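Local coordinates for protein putative thiol-disulfide oxidoreductase (Bacteroides vulgatus, PDB 4GRF) that probably acts as a thiol-disulfide oxidoreductase, this piece being the thioredoxin domain of a longer protein with likely roles in redox chemistry and cytochrome c-type biogenesis, at residues F36-C41 and Y105-P111; T64-T70 and W88-L93. One frame throughout, in Å; residues are numbered along the deposited sequence. Where two conformers were deposited one is given.

Contact 1 of 2, residues F36-C41 and Y105-P111; sequences FWFAGC and YCIVGFP. With GSH (glutathione), chain H.
Phe36 and Phe38 reach across to the aromatic and aliphatic side chains of residues 105-111, joining the end of a central strand of the thioredoxin fold to the loop that carries its cis-proline. Two edge-to-face ring pairs form the frame. Phe36 drives its CZ over the centre of the Tyr105 ring, with centroids 5.0 Å apart and planes at 57°, while Tyr105 OH is hydrogen-bonded to Pro10 O. In the second pair Phe38 brings CE1 to within 3.6 Å of Phe110 CG, off-centre on that ring's face, the planes standing steeply at 77°. A chi1 of 48° sets Phe38 CG between its backbone N and carbonyl carbon, which turns the CE1 edge to Phe110.

Ile107 lies over two of these rings. Its CD1 makes a CH-pi contact 3.5 Å from the centroid of the Phe36 ring, almost straight above it, and Ile107 CG2 lies over the Phe110 face opposite the one that Phe38 meets. The edge of Phe110 is turned to the main chain, its CD2 lying 3.5 Å from Phe36 O. Leu102 of helix 95-104 also packs on Ile107 and Phe110.

Beyond the contact Cys106, where a Schellman motif ends helix 95-104, forms a mixed disulfide with glutathione (Cys106 SG to GSH SG2, 2.0 Å). Cys41 and Cys44 form a disulfide in a CxxC at the start of helix 42-46, beside the cis-proline, consistent with the redox site of thioredoxins. Cys41 SG packs 3.8 Å from Phe110 CB and 4.0 Å from Pro111 N, the nitrogen of the cis peptide bond.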
ATOM      1  N   PHE A  36       0.835  -0.803  -3.905  1.00 18.90           N
ATOM      2  CA  PHE A  36       0.710  -0.062  -5.150  1.00 16.84           C
ATOM      3  C   PHE A  36      -0.132  -0.877  -6.137  1.00 16.79           C
ATOM      4  O   PHE A  36       0.160  -2.044  -6.428  1.00 18.19           O
ATOM      5  CB  PHE A  36       2.071   0.198  -5.790  1.00 15.18           C
ATOM      6  CG  PHE A  36       3.031   1.030  -4.959  1.00 15.77           C
ATOM      7  CD1 PHE A  36       3.851   0.436  -4.023  1.00 16.51           C
ATOM      8  CD2 PHE A  36       3.149   2.393  -5.164  1.00 20.92           C
ATOM      9  CE1 PHE A  36       4.757   1.201  -3.284  1.00 17.71           C
ATOM     10  CE2 PHE A  36       4.054   3.149  -4.440  1.00 22.26           C
ATOM     11  CZ  PHE A  36       4.839   2.552  -3.495  1.00 20.90           C
ATOM     12  N   TRP A  37      -1.170  -0.245  -6.664  1.00 17.17           N
ATOM     13  CA  TRP A  37      -2.178  -0.962  -7.446  1.00 16.97           C
ATOM     14  C   TRP A  37      -2.955  -0.026  -8.360  1.00 17.29           C
ATOM     15  O   TRP A  37      -2.768   1.184  -8.353  1.00 18.36           O
ATOM     16  CB  TRP A  37      -3.143  -1.692  -6.503  1.00 20.00           C
ATOM     17  CG  TRP A  37      -4.075  -0.766  -5.783  1.00 17.43           C
ATOM     18  CD1 TRP A  37      -3.750   0.124  -4.799  1.00 15.79           C
ATOM     19  CD2 TRP A  37      -5.477  -0.632  -5.989  1.00 16.51           C
ATOM     20  NE1 TRP A  37      -4.851   0.800  -4.383  1.00 21.62           N
ATOM     21  CE2 TRP A  37      -5.930   0.373  -5.113  1.00 17.77           C
ATOM     22  CE3 TRP A  37      -6.390  -1.232  -6.856  1.00 21.96           C
ATOM     23  CZ2 TRP A  37      -7.252   0.769  -5.053  1.00 19.51           C
ATOM     24  CZ3 TRP A  37      -7.700  -0.832  -6.799  1.00 20.72           C
ATOM     25  CH2 TRP A  37      -8.125   0.160  -5.897  1.00 21.68           C
ATOM     26  N   PHE A  38      -3.837  -0.609  -9.169  1.00 17.37           N
ATOM     27  CA  PHE A  38      -4.828   0.174  -9.875  1.00 17.96           C
ATOM     28  C   PHE A  38      -5.959  -0.791 -10.199  1.00 16.04           C
ATOM     29  O   PHE A  38      -5.784  -1.998 -10.135  1.00 16.56           O
ATOM     30  CB  PHE A  38      -4.265   0.812 -11.161  1.00 19.00           C
ATOM     31  CG  PHE A  38      -3.506  -0.143 -12.019  1.00 19.94           C
ATOM     32  CD1 PHE A  38      -2.156  -0.382 -11.777  1.00 26.63           C
ATOM     33  CD2 PHE A  38      -4.120  -0.816 -13.060  1.00 24.96           C
ATOM     34  CE1 PHE A  38      -1.443  -1.275 -12.563  1.00 26.98           C
ATOM     35  CE2 PHE A  38      -3.405  -1.705 -13.856  1.00 27.95           C
ATOM     36  CZ  PHE A  38      -2.065  -1.935 -13.600  1.00 23.40           C
ATOM     37  N   ALA A  39      -7.122  -0.243 -10.515  1.00 18.68           N
ATOM     38  CA  ALA A  39      -8.337  -1.027 -10.679  1.00 19.11           C
ATOM     39  C   ALA A  39      -8.207  -2.143 -11.724  1.00 16.96           C
ATOM     40  O   ALA A  39      -8.783  -3.227 -11.543  1.00 21.05           O
ATOM     41  CB  ALA A  39      -9.489  -0.095 -11.039  1.00 20.28           C
ATOM     42  N   GLY A  40      -7.452  -1.889 -12.791  1.00 19.52           N
ATOM     43  CA  GLY A  40      -7.298  -2.860 -13.881  1.00 20.22           C
ATOM     44  C   GLY A  40      -6.228  -3.920 -13.660  1.00 23.01           C
ATOM     45  O   GLY A  40      -5.853  -4.651 -14.588  1.00 23.48           O
ATOM     46  N   CYS A  41      -5.731  -4.007 -12.433  1.00 21.99           N
ATOM     47  CA  CYS A  41      -4.741  -5.020 -12.083  1.00 20.25           C
ATOM     48  C   CYS A  41      -5.430  -6.163 -11.342  1.00 20.11           C
ATOM     49  O   CYS A  41      -5.715  -6.067 -10.129  1.00 22.22           O
ATOM     50  CB  CYS A  41      -3.664  -4.375 -11.211  1.00 19.25           C
ATOM     51  SG  CYS A  41      -2.494  -5.540 -10.506  1.00 19.10           S
ATOM     52  N   TYR A 105      10.391   4.270  -6.446  1.00 23.40           N
ATOM     53  CA  TYR A 105      10.319   2.924  -5.880  1.00 20.34           C
ATOM     54  C   TYR A 105      10.788   1.862  -6.860  1.00 22.90           C
ATOM     55  O   TYR A 105      10.776   0.671  -6.543  1.00 24.28           O
ATOM     56  CB  TYR A 105       8.886   2.610  -5.408  1.00 23.42           C
ATOM     57  CG  TYR A 105       8.569   3.196  -4.048  1.00 21.47           C
ATOM     58  CD1 TYR A 105       8.146   4.517  -3.917  1.00 18.95           C
ATOM     59  CD2 TYR A 105       8.708   2.427  -2.887  1.00 16.77           C
ATOM     60  CE1 TYR A 105       7.848   5.050  -2.673  1.00 18.00           C
ATOM     61  CE2 TYR A 105       8.412   2.937  -1.640  1.00 18.65           C
ATOM     62  CZ  TYR A 105       8.001   4.246  -1.520  1.00 17.47           C
ATOM     63  OH  TYR A 105       7.726   4.738  -0.286  1.00 19.30           O
ATOM     64  N   CYS A 106      11.214   2.323  -8.034  1.00 24.13           N
ATOM     65  CA  CYS A 106      11.618   1.470  -9.142  0.50 23.17           C
ATOM     66  C   CYS A 106      10.619   0.353  -9.409  1.00 23.50           C
ATOM     67  O   CYS A 106      10.972  -0.829  -9.486  1.00 27.80           O
ATOM     68  CB  CYS A 106      12.980   0.857  -8.926  0.50 27.48           C
ATOM     69  SG  CYS A 106      13.405  -0.101 -10.385  0.50 26.71           S
ATOM     70  N   ILE A 107       9.362   0.752  -9.550  1.00 22.93           N
ATOM     71  CA  ILE A 107       8.289  -0.203  -9.740  1.00 21.19           C
ATOM     72  C   ILE A 107       8.161  -0.541 -11.194  1.00 24.65           C
ATOM     73  O   ILE A 107       7.905   0.324 -12.036  1.00 25.42           O
ATOM     74  CB  ILE A 107       6.943   0.321  -9.229  1.00 20.48           C
ATOM     75  CG1 ILE A 107       7.014   0.519  -7.711  1.00 24.98           C
ATOM     76  CG2 ILE A 107       5.824  -0.649  -9.563  1.00 21.04           C
ATOM     77  CD1 ILE A 107       5.839   1.292  -7.135  1.00 26.26           C
ATOM     78  N   VAL A 108       8.344  -1.824 -11.458  1.00 22.11           N
ATOM     79  CA  VAL A 108       8.322  -2.368 -12.793  1.00 25.32           C
ATOM     80  C   VAL A 108       7.002  -3.072 -13.076  1.00 29.85           C
ATOM     81  O   VAL A 108       6.472  -3.011 -14.187  1.00 30.39           O
ATOM     82  CB  VAL A 108       9.478  -3.381 -12.926  1.00 32.57           C
ATOM     83  CG1 VAL A 108       9.453  -4.067 -14.269  1.00 30.28           C
ATOM     84  CG2 VAL A 108      10.815  -2.685 -12.686  1.00 38.72           C
ATOM     85  N   GLY A 109       6.493  -3.774 -12.075  1.00 26.90           N
ATOM     86  CA  GLY A 109       5.271  -4.564 -12.253  1.00 29.91           C
ATOM     87  C   GLY A 109       4.357  -4.479 -11.052  1.00 29.14           C
ATOM     88  O   GLY A 109       4.777  -4.064  -9.974  1.00 23.28           O
ATOM     89  N   PHE A 110       3.103  -4.874 -11.252  1.00 22.22           N
ATOM     90  CA  PHE A 110       2.073  -4.849 -10.201  1.00 24.22           C
ATOM     91  C   PHE A 110       1.464  -6.232 -10.047  1.00 32.57           C
ATOM     92  O   PHE A 110       1.416  -6.994 -11.007  1.00 31.46           O
ATOM     93  CB  PHE A 110       0.962  -3.874 -10.563  1.00 24.44           C
ATOM     94  CG  PHE A 110       1.420  -2.463 -10.718  1.00 29.41           C
ATOM     95  CD1 PHE A 110       2.086  -2.067 -11.864  1.00 28.68           C
ATOM     96  CD2 PHE A 110       1.176  -1.521  -9.732  1.00 24.83           C
ATOM     97  CE1 PHE A 110       2.516  -0.757 -12.018  1.00 26.50           C
ATOM     98  CE2 PHE A 110       1.592  -0.210  -9.886  1.00 28.65           C
ATOM     99  CZ  PHE A 110       2.264   0.173 -11.032  1.00 24.84           C
ATOM    100  N   PRO A 111       0.997  -6.573  -8.835  1.00 30.05           N
ATOM    101  CA  PRO A 111       1.016  -5.775  -7.629  1.00 27.89           C
ATOM    102  C   PRO A 111       2.450  -5.529  -7.136  1.00 18.05           C
ATOM    103  O   PRO A 111       3.353  -6.291  -7.450  1.00 22.03           O
ATOM    104  CB  PRO A 111       0.266  -6.661  -6.618  1.00 29.84           C
ATOM    105  CG  PRO A 111       0.509  -8.050  -7.082  1.00 41.88           C
ATOM    106  CD  PRO A 111       0.567  -7.962  -8.577  1.00 44.85           C
TER
HETATM  107  N1  GSH H 507      19.447   4.466  -4.304  0.50 38.59           N
HETATM  108  CA1 GSH H 507      19.158   3.624  -5.496  0.50 31.42           C
HETATM  109  C1  GSH H 507      20.123   3.892  -6.619  0.50 34.53           C
HETATM  110  O11 GSH H 507      20.679   2.919  -7.178  0.50 27.98           O
HETATM  111  O12 GSH H 507      20.335   5.079  -6.958  0.50 30.68           O
HETATM  112  CB1 GSH H 507      17.720   3.885  -5.939  0.50 32.72           C
HETATM  113  CG1 GSH H 507      17.451   3.358  -7.347  0.50 34.66           C
HETATM  114  CD1 GSH H 507      17.076   1.891  -7.316  0.50 36.66           C
HETATM  115  OE1 GSH H 507      16.947   1.269  -6.270  0.50 29.54           O
HETATM  116  N2  GSH H 507      16.878   1.313  -8.500  0.50 32.06           N
HETATM  117  CA2 GSH H 507      16.452  -0.065  -8.585  0.50 25.46           C
HETATM  118  C2  GSH H 507      17.432  -0.997  -7.937  0.50 36.95           C
HETATM  119  O2  GSH H 507      18.624  -0.946  -8.203  0.50 37.03           O
HETATM  120  CB2 GSH H 507      16.245  -0.473 -10.044  0.50 23.83           C
HETATM  121  SG2 GSH H 507      15.204   0.692 -10.950  0.50 29.51           S
HETATM  122  N3  GSH H 507      16.887  -1.858  -7.085  0.50 36.14           N
HETATM  123  CA3 GSH H 507      17.626  -2.885  -6.378  0.50 37.94           C
HETATM  124  C3  GSH H 507      16.670  -3.897  -5.772  0.50 44.99           C
HETATM  125  O31 GSH H 507      17.147  -4.828  -5.096  0.50 46.16           O
HETATM  126  O32 GSH H 507      15.434  -3.769  -5.959  0.50 39.84           O

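Contact 2 of 2, residues T64-T70 and W88-L93; sequences TIYGVST and WNQVLL. With SO4 (sulfate ion), chain E.
Ile65 and Trp88 press together just before strand 89-92 begins, beside strand 63-69, Ile65 CG2 sitting 3.5 Å from the centroid of the five-membered ring of the indole, over its face and nearest CD1. Trp88 CG stands between its own backbone N and carbonyl carbon (chi1 44°), which lays the ring across Ile65, and Leu51 of helix 48-58 touches both residues. With an alanine at Trp88, the Ile65 CG2 methyl would probably lose the indole face it rests on and a gap would open beside it.

Further along, the packing stays close. Gly67 is gripped twice: its N donates to Asn89 O at 2.7 Å, and its O receives Val91 N at 2.8 Å in a nearly straight bond (177°). Gln90 bends at chi2 so that OE1 comes 3.4 Å from Gly67 CA, while its NE2 is held by Ser86 O. The two strands belong to a beta-alpha-beta unit of the thioredoxin fold, helix 74-84 linking strand 63-69 to the edge strand 89-92. On the sheet face of Tyr66 and Val68, Val91 sets CG1 3.8 Å from Tyr66 CE1. Leu93 CG packs against Val68 CG1. Ser69 N to Val91 O and Leu93 N to Ser69 O continue the backbone pairing.

On the other side of the chain from the indole, around Asn89, the pairing is weaker and partly exposed. Asn89 N meets Ile65 O at a bent 137°, and Asn89 ND2 adds only a weak bond to that oxygen. This amide also donates to a sulfate ion, probably from the crystallisation liquor: Asn89 ND2 lies 2.9 Å from sulfate O4, and Thr64 OG1 donates to sulfate O2 at 2.6 Å.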
ATOM      1  N   THR A  64      -0.771  -0.601   9.860  1.00 17.96           N
ATOM      2  CA  THR A  64      -1.839  -0.249   8.940  1.00 18.21           C
ATOM      3  C   THR A  64      -1.475  -0.607   7.482  1.00 14.84           C
ATOM      4  O   THR A  64      -0.372  -1.065   7.187  1.00 17.18           O
ATOM      5  CB  THR A  64      -2.260   1.230   9.069  1.00 23.86           C
ATOM      6  OG1 THR A  64      -3.496   1.440   8.376  1.00 22.05           O
ATOM      7  CG2 THR A  64      -1.187   2.176   8.545  1.00 24.11           C
ATOM      8  N   ILE A  65      -2.449  -0.436   6.596  1.00 16.18           N
ATOM      9  CA  ILE A  65      -2.211  -0.586   5.167  1.00 15.36           C
ATOM     10  C   ILE A  65      -2.459   0.752   4.509  1.00 12.65           C
ATOM     11  O   ILE A  65      -3.457   1.452   4.790  1.00 16.38           O
ATOM     12  CB  ILE A  65      -3.112  -1.674   4.534  1.00 16.81           C
ATOM     13  CG1 ILE A  65      -2.902  -3.033   5.251  1.00 16.46           C
ATOM     14  CG2 ILE A  65      -2.859  -1.768   3.030  1.00 20.97           C
ATOM     15  CD1 ILE A  65      -3.792  -4.167   4.758  1.00 20.62           C
ATOM     16  N   TYR A  66      -1.525   1.115   3.630  1.00 14.98           N
ATOM     17  CA  TYR A  66      -1.577   2.337   2.846  1.00 15.22           C
ATOM     18  C   TYR A  66      -1.638   1.932   1.369  1.00 16.07           C
ATOM     19  O   TYR A  66      -0.660   1.446   0.779  1.00 16.47           O
ATOM     20  CB  TYR A  66      -0.336   3.177   3.147  1.00 16.15           C
ATOM     21  CG  TYR A  66      -0.206   4.536   2.460  1.00 15.96           C
ATOM     22  CD1 TYR A  66      -1.146   5.540   2.638  1.00 15.35           C
ATOM     23  CD2 TYR A  66       0.925   4.834   1.714  1.00 15.36           C
ATOM     24  CE1 TYR A  66      -0.987   6.784   2.050  1.00 15.72           C
ATOM     25  CE2 TYR A  66       1.092   6.063   1.118  1.00 17.04           C
ATOM     26  CZ  TYR A  66       0.146   7.043   1.293  1.00 17.85           C
ATOM     27  OH  TYR A  66       0.330   8.268   0.697  1.00 17.04           O
ATOM     28  N   GLY A  67      -2.824   2.064   0.780  1.00 15.67           N
ATOM     29  CA  GLY A  67      -2.995   1.715  -0.618  1.00 18.35           C
ATOM     30  C   GLY A  67      -2.773   2.920  -1.507  1.00 15.32           C
ATOM     31  O   GLY A  67      -3.285   4.021  -1.228  1.00 16.83           O
ATOM     32  N   VAL A  68      -1.987   2.710  -2.565  1.00 17.47           N
ATOM     33  CA  VAL A  68      -1.555   3.767  -3.460  1.00 14.15           C
ATOM     34  C   VAL A  68      -1.917   3.412  -4.880  1.00 16.22           C
ATOM     35  O   VAL A  68      -1.336   2.493  -5.453  1.00 16.98           O
ATOM     36  CB  VAL A  68      -0.037   3.994  -3.348  1.00 18.75           C
ATOM     37  CG1 VAL A  68       0.402   5.136  -4.252  1.00 20.93           C
ATOM     38  CG2 VAL A  68       0.352   4.250  -1.907  1.00 16.71           C
ATOM     39  N   SER A  69      -2.921   4.103  -5.436  1.00 15.78           N
ATOM     40  CA  SER A  69      -3.367   3.812  -6.803  1.00 15.37           C
ATOM     41  C   SER A  69      -2.827   4.775  -7.827  1.00 19.88           C
ATOM     42  O   SER A  69      -2.704   5.979  -7.577  1.00 19.06           O
ATOM     43  CB  SER A  69      -4.895   3.800  -6.903  1.00 18.51           C
ATOM     44  OG  SER A  69      -5.326   3.658  -8.250  1.00 19.30           O
ATOM     45  N   THR A  70      -2.528   4.210  -8.990  1.00 17.78           N
ATOM     46  CA  THR A  70      -2.104   4.948 -10.158  1.00 19.86           C
ATOM     47  C   THR A  70      -3.241   5.101 -11.179  1.00 22.98           C
ATOM     48  O   THR A  70      -3.013   5.478 -12.316  1.00 21.80           O
ATOM     49  CB  THR A  70      -0.938   4.233 -10.855  1.00 20.71           C
ATOM     50  OG1 THR A  70      -1.353   2.942 -11.295  1.00 21.90           O
ATOM     51  CG2 THR A  70       0.257   4.089  -9.932  1.00 21.02           C
ATOM     52  N   TRP A  88      -9.069   0.298   3.969  1.00 22.17           N
ATOM     53  CA  TRP A  88      -7.970   0.775   4.777  1.00 19.06           C
ATOM     54  C   TRP A  88      -7.609   2.178   4.271  1.00 22.63           C
ATOM     55  O   TRP A  88      -8.447   2.830   3.660  1.00 23.63           O
ATOM     56  CB  TRP A  88      -6.782  -0.221   4.731  1.00 21.10           C
ATOM     57  CG  TRP A  88      -6.470  -0.756   3.346  1.00 20.25           C
ATOM     58  CD1 TRP A  88      -5.759  -0.123   2.354  1.00 22.02           C
ATOM     59  CD2 TRP A  88      -6.868  -2.030   2.803  1.00 20.01           C
ATOM     60  NE1 TRP A  88      -5.688  -0.942   1.233  1.00 20.99           N
ATOM     61  CE2 TRP A  88      -6.356  -2.112   1.498  1.00 20.26           C
ATOM     62  CE3 TRP A  88      -7.583  -3.117   3.318  1.00 23.83           C
ATOM     63  CZ2 TRP A  88      -6.550  -3.235   0.690  1.00 22.59           C
ATOM     64  CZ3 TRP A  88      -7.802  -4.222   2.496  1.00 24.25           C
ATOM     65  CH2 TRP A  88      -7.265  -4.276   1.213  1.00 20.46           C
ATOM     66  N   ASN A  89      -6.402   2.667   4.525  1.00 21.56           N
ATOM     67  CA  ASN A  89      -6.051   4.006   4.055  1.00 16.93           C
ATOM     68  C   ASN A  89      -5.772   3.920   2.561  1.00 22.53           C
ATOM     69  O   ASN A  89      -4.772   3.341   2.161  1.00 28.89           O
ATOM     70  CB  ASN A  89      -4.806   4.504   4.784  1.00 18.08           C
ATOM     71  CG  ASN A  89      -5.054   4.705   6.262  1.00 24.23           C
ATOM     72  OD1 ASN A  89      -5.735   5.656   6.656  1.00 25.03           O
ATOM     73  ND2 ASN A  89      -4.515   3.823   7.082  1.00 24.11           N
ATOM     74  N   GLN A  90      -6.659   4.472   1.754  1.00 23.13           N
ATOM     75  CA  GLN A  90      -6.524   4.426   0.303  1.00 17.87           C
ATOM     76  C   GLN A  90      -6.300   5.815  -0.270  1.00 19.00           C
ATOM     77  O   GLN A  90      -7.138   6.718  -0.066  1.00 20.60           O
ATOM     78  CB  GLN A  90      -7.814   3.864  -0.310  1.00 18.97           C
ATOM     79  CG  GLN A  90      -8.123   2.414   0.032  1.00 20.78           C
ATOM     80  CD  GLN A  90      -7.349   1.430  -0.827  1.00 17.68           C
ATOM     81  OE1 GLN A  90      -6.279   1.740  -1.355  1.00 18.11           O
ATOM     82  NE2 GLN A  90      -7.878   0.214  -0.951  1.00 21.71           N
ATOM     83  N   VAL A  91      -5.214   5.994  -1.020  1.00 17.43           N
ATOM     84  CA  VAL A  91      -4.993   7.250  -1.718  1.00 16.63           C
ATOM     85  C   VAL A  91      -4.848   7.045  -3.214  1.00 17.49           C
ATOM     86  O   VAL A  91      -4.439   5.985  -3.680  1.00 16.91           O
ATOM     87  CB  VAL A  91      -3.767   8.036  -1.214  1.00 18.40           C
ATOM     88  CG1 VAL A  91      -3.931   8.378   0.256  1.00 23.11           C
ATOM     89  CG2 VAL A  91      -2.461   7.286  -1.496  1.00 16.92           C
ATOM     90  N   LEU A  92      -5.198   8.097  -3.950  1.00 18.10           N
ATOM     91  CA  LEU A  92      -4.996   8.165  -5.386  1.00 18.04           C
ATOM     92  C   LEU A  92      -3.939   9.207  -5.695  1.00 18.15           C
ATOM     93  O   LEU A  92      -4.052  10.368  -5.264  1.00 19.41           O
ATOM     94  CB  LEU A  92      -6.313   8.553  -6.058  1.00 20.49           C
ATOM     95  CG  LEU A  92      -6.304   8.647  -7.578  1.00 18.94           C
ATOM     96  CD1 LEU A  92      -5.974   7.301  -8.201  1.00 18.48           C
ATOM     97  CD2 LEU A  92      -7.651   9.151  -8.075  1.00 22.31           C
ATOM     98  N   LEU A  93      -2.928   8.799  -6.447  1.00 21.47           N
ATOM     99  CA  LEU A  93      -1.853   9.707  -6.861  1.00 20.29           C
ATOM    100  C   LEU A  93      -2.403  10.726  -7.858  1.00 21.07           C
ATOM    101  O   LEU A  93      -3.223  10.400  -8.731  1.00 23.44           O
ATOM    102  CB  LEU A  93      -0.697   8.952  -7.481  1.00 20.70           C
ATOM    103  CG  LEU A  93       0.057   8.009  -6.542  1.00 21.45           C
ATOM    104  CD1 LEU A  93       1.157   7.267  -7.291  1.00 19.75           C
ATOM    105  CD2 LEU A  93       0.610   8.769  -5.349  1.00 22.65           C
TER
HETATM  106  S   SO4 E 504      -5.734   3.294  10.536  1.00 47.62           S
HETATM  107  O1  SO4 E 504      -5.599   3.375  12.008  1.00 70.93           O
HETATM  108  O2  SO4 E 504      -5.384   1.915  10.098  1.00 36.26           O
HETATM  109  O3  SO4 E 504      -7.130   3.600  10.140  1.00 61.39           O
HETATM  110  O4  SO4 E 504      -4.834   4.303   9.918  1.00 39.57           O

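Strands 31-37 and 63-69, neighbours in one sheet, bring contacts 1 and 2 together, their centres about 12 Å apart. Trp37 joins them: its N lies 3.0 Å from Val68 O and its O 3.1 Å from Thr70 N, both probable hydrogen bonds. Side chains add to the seam, with Phe38 CD1 3.5 Å from Thr70 OG1. Contact 1 holds the probable redox site, the Cys41-Cys44 disulfide beside the cis-proline; the glutathione on Cys106 is simply a bound group. These are separate places, since Cys41 SG and Cys106 SG are 16.8 Å apart. Contact 2 extends the sheet to its edge, away from the glutathione pocket.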